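Side-chain contact in ASCH domain (Vibrio cholerae TMA 21, PDB 3S9X), which is of unknown function but, as a member of the PUA-like ASCH family, probably binds RNA or another nucleic-acid component: residues L72-G77 / V150-K155. Sequence-based numbering, arbitrary orientation.
Sequences LMPQVG and VLEHFK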
# COMPACT_ATOMS: atom_id res chain seq x y z
N LEU A 72 -2.46 -12.83 3.93
CA LEU A 72 -1.89 -13.19 2.64
C LEU A 72 -0.85 -12.18 2.18
O LEU A 72 -1.05 -10.95 2.25
CB LEU A 72 -2.98 -13.32 1.54
CG LEU A 72 -4.10 -14.33 1.74
CD1 LEU A 72 -5.00 -14.58 0.49
CD2 LEU A 72 -3.51 -15.65 2.29
N MSE A 73 0.28 -12.71 1.72
CA MSE A 73 1.30 -11.80 1.19
C MSE A 73 0.80 -10.99 -0.01
O MSE A 73 0.03 -11.48 -0.84
CB MSE A 73 2.55 -12.56 0.74
CG MSE A 73 3.40 -12.96 1.95
SE MSE A 73 4.49 -11.64 2.60
CE MSE A 73 5.72 -11.53 1.13
N PRO A 74 1.26 -9.75 -0.11
CA PRO A 74 1.01 -8.99 -1.34
C PRO A 74 1.64 -9.68 -2.55
O PRO A 74 2.68 -10.31 -2.40
CB PRO A 74 1.63 -7.65 -1.06
CG PRO A 74 2.70 -7.91 -0.21
CD PRO A 74 2.16 -9.03 0.78
N GLN A 75 0.99 -9.56 -3.70
CA GLN A 75 1.40 -10.20 -4.92
C GLN A 75 1.63 -9.18 -6.02
O GLN A 75 0.83 -8.26 -6.23
CB GLN A 75 0.25 -11.08 -5.52
CG GLN A 75 0.02 -12.34 -5.03
CD GLN A 75 -1.33 -12.91 -5.45
OE1 GLN A 75 -1.89 -12.72 -6.61
NE2 GLN A 75 -1.87 -13.69 -4.54
N VAL A 76 2.69 -9.38 -6.79
CA VAL A 76 2.87 -8.71 -8.04
C VAL A 76 1.62 -8.83 -8.90
O VAL A 76 1.05 -9.93 -8.98
CB VAL A 76 4.17 -9.15 -8.76
CG1 VAL A 76 4.28 -8.62 -10.15
CG2 VAL A 76 5.41 -8.77 -7.90
N GLY A 77 1.19 -7.72 -9.49
CA GLY A 77 0.03 -7.71 -10.36
C GLY A 77 -1.29 -7.42 -9.65
O GLY A 77 -2.36 -7.20 -10.30
N VAL A 150 7.84 -6.18 4.89
CA VAL A 150 7.54 -6.47 3.51
C VAL A 150 7.44 -5.16 2.75
O VAL A 150 6.64 -4.28 3.12
CB VAL A 150 6.27 -7.34 3.34
CG1 VAL A 150 5.85 -7.50 1.87
CG2 VAL A 150 6.44 -8.71 4.05
N LEU A 151 8.27 -5.04 1.72
CA LEU A 151 8.35 -3.83 0.86
C LEU A 151 7.55 -4.09 -0.38
O LEU A 151 7.74 -5.14 -1.06
CB LEU A 151 9.78 -3.59 0.46
CG LEU A 151 10.82 -3.51 1.62
CD1 LEU A 151 12.17 -3.07 1.02
CD2 LEU A 151 10.45 -2.61 2.80
N GLU A 152 6.67 -3.15 -0.74
CA GLU A 152 5.90 -3.22 -1.99
C GLU A 152 6.20 -1.98 -2.85
O GLU A 152 6.28 -0.86 -2.31
CB GLU A 152 4.40 -3.24 -1.71
CG GLU A 152 3.97 -4.43 -0.95
CD GLU A 152 2.50 -4.30 -0.43
OE1 GLU A 152 1.66 -3.98 -1.25
OE2 GLU A 152 2.31 -4.63 0.76
N HIS A 153 6.46 -2.19 -4.13
CA HIS A 153 6.52 -1.10 -5.08
C HIS A 153 5.29 -1.20 -5.98
O HIS A 153 4.79 -2.31 -6.24
CB HIS A 153 7.78 -1.13 -5.89
CG HIS A 153 9.01 -0.76 -5.13
ND1 HIS A 153 9.64 -1.57 -4.23
CD2 HIS A 153 9.74 0.37 -5.18
CE1 HIS A 153 10.72 -0.95 -3.77
NE2 HIS A 153 10.77 0.24 -4.28
N PHE A 154 4.83 -0.08 -6.51
CA PHE A 154 3.62 -0.06 -7.29
C PHE A 154 3.63 1.16 -8.26
O PHE A 154 4.43 2.07 -8.10
CB PHE A 154 2.36 -0.11 -6.41
CG PHE A 154 2.34 0.94 -5.35
CD1 PHE A 154 2.14 2.27 -5.62
CD2 PHE A 154 2.58 0.58 -4.02
CE1 PHE A 154 2.09 3.22 -4.56
CE2 PHE A 154 2.58 1.51 -3.00
CZ PHE A 154 2.29 2.83 -3.29
N LYS A 155 2.67 1.11 -9.18
CA LYS A 155 2.51 2.14 -10.18
C LYS A 155 1.05 2.46 -10.34
O LYS A 155 0.21 1.57 -10.24
CB LYS A 155 3.11 1.74 -11.50
CG LYS A 155 2.42 0.61 -12.19
CD LYS A 155 3.04 0.13 -13.50
CE LYS A 155 2.32 -1.04 -14.13
NZ LYS A 155 3.00 -1.52 -15.38
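Pro74 and Glu152 mark the closest backbone approach between loop segment 72-77 and strand segment 150-155, their CA atoms 7.6 Å apart. At that spacing the two chains meet through side chains rather than as neighbouring strands, and the 165 Å² buried between them comes from just four residues. Pro74 turns its CB toward the strand, and its ring touches two residues there. Pro74 CG lies 3.8 Å from Val150 CG1, ring carbon and methyl meeting head-on. The Glu152 side chain runs at about a right angle to that of Pro74, and its carboxylate sits beyond the CB-CG edge of the ring: Glu152 OE2 is 3.4 Å from Pro74 CG, and Glu152 CD 3.5 Å from Pro74 CB, a van der Waals contact. Met73, a selenomethionine, leaves the backbone pointing neither at nor away from the strand, and bends at chi2 (-81°) and chi3 (-69°) bring its end close to Val150. Met73 SE lies 3.8 Å from Val150 CG2, and Met73 CE 4.1 Å from both Val150 methyls. With CG1 opposite the backbone N (chi1 173°) and CG2 opposite the carbonyl carbon, Val150 presents CG1 to the proline and CG2 to the selenium. Tyr66 of helix 64-67 touches Met73, Pro74 and Val150, adding an aromatic side chain to this small apolar cluster. The contact packs the loop between helix 64-67 and strand 79-83 against strand 148-158, which runs between strands 89-102 and 58-62 in the mixed sheet of this PUA-like ASCH domain.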